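Long-range contacts in mosquitocidal toxin (PDB 2VSE), which probably poisons mosquito larvae as an ADP-ribosyltransferase carried together with ricin-B-like lectin domains that are likely to bind sugars: residues V725-I730 with A812-I817; S706-F711 with L824-L829. All coordinates share one frame; numbering follows the deposited sequence.

Contact 1. Residues V725-I730 with A812-I817; sequences VIFDNI and ANNTPI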
# COMPACT_ATOMS: atom_id res chain seq x y z
N VAL A 725 -2.36 44.16 0.29
CA VAL A 725 -3.64 44.24 -0.40
C VAL A 725 -3.85 42.98 -1.23
O VAL A 725 -2.92 42.17 -1.38
CB VAL A 725 -3.72 45.46 -1.38
CG1 VAL A 725 -3.53 46.80 -0.62
CG2 VAL A 725 -2.69 45.31 -2.53
N ILE A 726 -5.05 42.83 -1.79
CA ILE A 726 -5.33 41.75 -2.74
C ILE A 726 -5.25 42.34 -4.14
O ILE A 726 -5.60 43.48 -4.35
CB ILE A 726 -6.75 41.14 -2.53
CG1 ILE A 726 -6.82 39.69 -3.02
CG2 ILE A 726 -7.84 41.98 -3.24
CD1 ILE A 726 -6.02 38.68 -2.22
N PHE A 727 -4.80 41.56 -5.11
CA PHE A 727 -4.62 42.08 -6.47
C PHE A 727 -4.42 40.91 -7.45
O PHE A 727 -3.88 39.87 -7.06
CB PHE A 727 -3.38 43.00 -6.52
CG PHE A 727 -3.37 43.95 -7.70
CD1 PHE A 727 -3.82 45.25 -7.56
CD2 PHE A 727 -2.90 43.53 -8.94
CE1 PHE A 727 -3.81 46.13 -8.64
CE2 PHE A 727 -2.89 44.40 -10.02
CZ PHE A 727 -3.35 45.72 -9.86
N ASP A 728 -4.86 41.07 -8.70
CA ASP A 728 -4.62 40.04 -9.71
C ASP A 728 -3.16 39.58 -9.67
O ASP A 728 -2.25 40.37 -9.44
CB ASP A 728 -4.91 40.51 -11.14
CG ASP A 728 -6.32 41.01 -11.33
OD1 ASP A 728 -7.27 40.45 -10.73
OD2 ASP A 728 -6.49 41.96 -12.11
N ASN A 729 -2.94 38.30 -9.90
CA ASN A 729 -1.58 37.78 -10.04
C ASN A 729 -1.01 38.32 -11.35
O ASN A 729 -1.48 37.96 -12.44
CB ASN A 729 -1.59 36.25 -10.05
CG ASN A 729 -0.17 35.61 -10.02
OD1 ASN A 729 0.84 36.21 -10.42
ND2 ASN A 729 -0.11 34.37 -9.53
N ILE A 730 -0.03 39.21 -11.25
CA ILE A 730 0.62 39.79 -12.43
C ILE A 730 2.11 39.49 -12.42
O ILE A 730 2.88 40.08 -13.17
CB ILE A 730 0.34 41.31 -12.60
CG1 ILE A 730 0.53 42.05 -11.27
CG2 ILE A 730 -1.07 41.51 -13.20
CD1 ILE A 730 0.72 43.56 -11.40
N ALA A 812 -12.15 43.27 -5.48
CA ALA A 812 -11.65 44.32 -6.34
C ALA A 812 -10.17 44.53 -6.03
O ALA A 812 -9.74 44.49 -4.87
CB ALA A 812 -12.44 45.61 -6.17
N ASN A 813 -9.38 44.74 -7.08
CA ASN A 813 -7.98 45.11 -6.94
C ASN A 813 -7.77 46.24 -5.92
O ASN A 813 -8.49 47.27 -5.95
CB ASN A 813 -7.39 45.52 -8.30
CG ASN A 813 -7.04 44.32 -9.19
OD1 ASN A 813 -6.74 43.22 -8.70
ND2 ASN A 813 -7.05 44.54 -10.51
N ASN A 814 -6.80 46.02 -5.03
CA ASN A 814 -6.37 46.98 -4.01
C ASN A 814 -7.20 46.98 -2.73
O ASN A 814 -6.97 47.82 -1.84
CB ASN A 814 -6.21 48.41 -4.56
CG ASN A 814 -4.95 48.57 -5.40
OD1 ASN A 814 -3.84 48.32 -4.91
ND2 ASN A 814 -5.11 48.99 -6.64
N THR A 815 -8.15 46.06 -2.61
CA THR A 815 -8.86 45.86 -1.36
C THR A 815 -7.82 45.41 -0.33
O THR A 815 -7.09 44.47 -0.59
CB THR A 815 -9.94 44.79 -1.51
OG1 THR A 815 -10.83 45.15 -2.58
CG2 THR A 815 -10.72 44.63 -0.22
N PRO A 816 -7.71 46.12 0.80
CA PRO A 816 -6.73 45.75 1.82
C PRO A 816 -6.94 44.35 2.41
O PRO A 816 -8.06 43.84 2.38
CB PRO A 816 -6.94 46.80 2.91
CG PRO A 816 -8.26 47.34 2.66
CD PRO A 816 -8.49 47.30 1.19
N ILE A 817 -5.86 43.76 2.93
CA ILE A 817 -5.95 42.58 3.77
C ILE A 817 -6.02 43.13 5.18
O ILE A 817 -5.26 44.04 5.52
CB ILE A 817 -4.70 41.67 3.58
CG1 ILE A 817 -4.38 41.47 2.09
CG2 ILE A 817 -4.85 40.31 4.25
CD1 ILE A 817 -5.41 40.62 1.33
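Phe727 has CG trans to its own N (chi1 -160°), while Asn813 sets CG opposite its carbonyl carbon (chi1 -79°); between them these rotations lay the Asn813 amide flat on the phenyl ring. The two planes are only 13° apart, and Asn813 CG sits over the middle of the Phe727 ring. Asn814, next along, comes to the ring edge instead, its ND2 lying in the ring plane 3.7 Å from Phe727 CE1. The stacked amide is also held at both ends by Asp728. Asn813 OD1 accepts from Asp728 N (2.9 Å), somewhat tilted from the carbonyl plane, and Asn813 ND2 donates within its own amide plane to Asp728 OD2 (3.1 Å), reaching that oxygen from above the carboxylate. Two bonds plus the stack leave the amide little room to rotate. The other carboxylate oxygen, Asp728 OD1, forms a salt bridge with Lys713, which probably keeps the group ionised.

Further along, the contact runs through main chain. Ile726 N donates to Thr815 O (2.9 Å) and Ile726 O receives Asn814 N (2.9 Å); Val725 and Pro816 form a single beta bridge, their CA atoms 4.1 Å apart. Residues 812-815 form a type II beta turn, braced by Thr815 OG1, which bonds to Ala812 O at 2.6 Å from the same face as Thr815 N. The side chains of Ile726 and Ile817 cross at about a right angle, CD1 of Ile726 lying 4.1 Å from CD1 of Ile817.

No helix takes part. Within the ricin-B-like beta-trefoil, strand 724-728 pairs antiparallel with 713-717 as a hairpin. The loop carrying the turn leads into strand 817-821, and Ile726 and Ile817 both pack on Val806 of strand 802-806 and Trp830 of strand 830-834.

Contact 2. Residues S706-F711 with L824-L829; sequences SSKKNF and LNDNQL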
# COMPACT_ATOMS: atom_id res chain seq x y z
N SER A 706 -2.50 32.85 -2.60
CA SER A 706 -3.72 33.10 -3.33
C SER A 706 -4.97 32.76 -2.54
O SER A 706 -4.96 31.88 -1.66
CB SER A 706 -3.72 32.36 -4.67
OG SER A 706 -4.06 31.01 -4.48
N SER A 707 -6.06 33.45 -2.86
CA SER A 707 -7.27 33.26 -2.11
C SER A 707 -8.06 32.05 -2.58
O SER A 707 -8.28 31.85 -3.79
CB SER A 707 -8.15 34.49 -2.20
OG SER A 707 -9.31 34.24 -1.47
N LYS A 708 -8.52 31.24 -1.63
CA LYS A 708 -9.45 30.16 -1.95
C LYS A 708 -10.69 30.69 -2.69
O LYS A 708 -11.24 30.00 -3.54
CB LYS A 708 -9.90 29.44 -0.68
CG LYS A 708 -10.71 28.19 -0.97
CD LYS A 708 -11.54 27.73 0.22
CE LYS A 708 -12.30 26.45 -0.13
NZ LYS A 708 -11.35 25.37 -0.48
N LYS A 709 -11.15 31.91 -2.38
CA LYS A 709 -12.31 32.42 -3.13
C LYS A 709 -12.04 32.62 -4.64
O LYS A 709 -12.90 32.35 -5.46
CB LYS A 709 -12.90 33.70 -2.53
CG LYS A 709 -14.11 34.16 -3.34
CD LYS A 709 -15.28 34.52 -2.46
CE LYS A 709 -16.54 34.78 -3.32
NZ LYS A 709 -17.31 33.55 -3.67
N ASN A 710 -10.84 33.09 -4.97
CA ASN A 710 -10.42 33.40 -6.33
C ASN A 710 -8.93 33.18 -6.45
O ASN A 710 -8.13 33.93 -5.90
CB ASN A 710 -10.74 34.87 -6.65
CG ASN A 710 -10.56 35.20 -8.12
OD1 ASN A 710 -9.73 34.60 -8.83
ND2 ASN A 710 -11.34 36.18 -8.59
N PHE A 711 -8.54 32.15 -7.18
CA PHE A 711 -7.14 31.73 -7.19
C PHE A 711 -6.20 32.73 -7.86
O PHE A 711 -4.97 32.65 -7.69
CB PHE A 711 -6.99 30.34 -7.83
CG PHE A 711 -7.08 30.34 -9.35
CD1 PHE A 711 -5.97 30.66 -10.14
CD2 PHE A 711 -8.28 30.01 -9.99
CE1 PHE A 711 -6.05 30.66 -11.54
CE2 PHE A 711 -8.38 30.01 -11.39
CZ PHE A 711 -7.26 30.33 -12.16
N LEU A 824 -13.76 30.73 8.98
CA LEU A 824 -13.53 29.83 7.85
C LEU A 824 -14.27 30.28 6.57
O LEU A 824 -14.67 29.45 5.74
CB LEU A 824 -13.84 28.36 8.19
CG LEU A 824 -13.05 27.69 9.33
CD1 LEU A 824 -13.67 26.34 9.72
CD2 LEU A 824 -11.55 27.56 9.02
N ASN A 825 -14.47 31.58 6.43
CA ASN A 825 -14.97 32.15 5.19
C ASN A 825 -13.93 32.00 4.08
O ASN A 825 -12.72 31.99 4.32
CB ASN A 825 -15.25 33.65 5.36
CG ASN A 825 -16.46 33.94 6.21
OD1 ASN A 825 -17.33 33.10 6.43
ND2 ASN A 825 -16.52 35.19 6.69
N ASP A 826 -14.42 31.92 2.84
CA ASP A 826 -13.54 31.77 1.69
C ASP A 826 -12.52 32.89 1.56
O ASP A 826 -11.41 32.66 1.09
CB ASP A 826 -14.35 31.64 0.40
CG ASP A 826 -15.07 30.30 0.29
OD1 ASP A 826 -14.77 29.37 1.07
OD2 ASP A 826 -15.96 30.18 -0.56
N ASN A 827 -12.88 34.10 1.99
CA ASN A 827 -11.93 35.20 1.95
C ASN A 827 -10.96 35.15 3.12
O ASN A 827 -10.23 36.12 3.32
CB ASN A 827 -12.67 36.52 1.95
CG ASN A 827 -13.47 36.71 3.20
OD1 ASN A 827 -14.26 35.84 3.55
ND2 ASN A 827 -13.22 37.80 3.92
N GLN A 828 -10.97 34.07 3.91
CA GLN A 828 -10.00 33.86 5.01
C GLN A 828 -9.14 32.60 4.81
O GLN A 828 -8.34 32.24 5.67
CB GLN A 828 -10.69 33.76 6.37
CG GLN A 828 -11.60 34.94 6.67
CD GLN A 828 -12.37 34.77 7.93
OE1 GLN A 828 -12.95 33.70 8.20
NE2 GLN A 828 -12.40 35.83 8.73
N LEU A 829 -9.31 31.96 3.65
CA LEU A 829 -8.61 30.71 3.34
C LEU A 829 -7.63 30.91 2.17
O LEU A 829 -7.92 31.64 1.22
CB LEU A 829 -9.62 29.58 3.05
CG LEU A 829 -10.30 29.09 4.35
CD1 LEU A 829 -11.69 28.56 4.08
CD2 LEU A 829 -9.46 28.04 5.12
O HOH W 1 -8.76 34.30 0.96
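Lys708, Asp826 and Leu829 carry this contact. The main chain of Lys708 donates through N to Leu829 O at 2.9 Å, a nearly straight hydrogen bond that arrives from above the carbonyl plane, 41° out of it. Beside it the Lys708 side chain runs alongside that of Leu829, CB of one 3.7 Å from CB of the other. With CG trans to N (chi1 -172°), the lysine chain stays extended as far as CE, and its methylene CD comes 3.7 Å from Asp826 OD1. The ammonium does not pair with this carboxylate: NZ turns to the carbonyls of Lys789 and Asp790. Asp826 meets Lys709 as well, where CB of Asp826 rests 3.9 Å from CB of Lys709, the two side chains crossing roughly at right angles.

A water links the Ser707 hydroxyl to two carbonyls of the facing segment, donating to Asp826 O (3.1 Å) and Leu829 O (2.8 Å). Leu829 O is therefore gripped by both the water and Lys708 N. Ser707 OG also accepts from Lys709 N, an ST turn at the end of strand 701-707.

The 3-10 turn 826-828 leads into strand 830-834, which pairs with 701-707. This joining of first and last strands closes the beta-trefoil, and Gln828, Leu829 and Trp830 form the QxW signature of ricin-B lectins.

Both contacts belong to the C-terminal ricin-B-like domain, on the same side of the chain's centre. Their centres lie 13 Å apart and their nearest atoms about 5 Å, without touching. Along the chain, contact 1 is nested within the loop that contact 2 closes, so each brings an early part of the domain against a late one: 706-711 with 824-829 at the paired terminal strands, 725-730, from the second strand of the hairpin 713-717/724-728, with 812-817. Trp830, directly after contact 2, packs on Ile726 and Ile817 of contact 1. A bound MPD molecule, probably from the crystallisation liquor, lies about 3 Å from the side chain of Phe727, in contact 1.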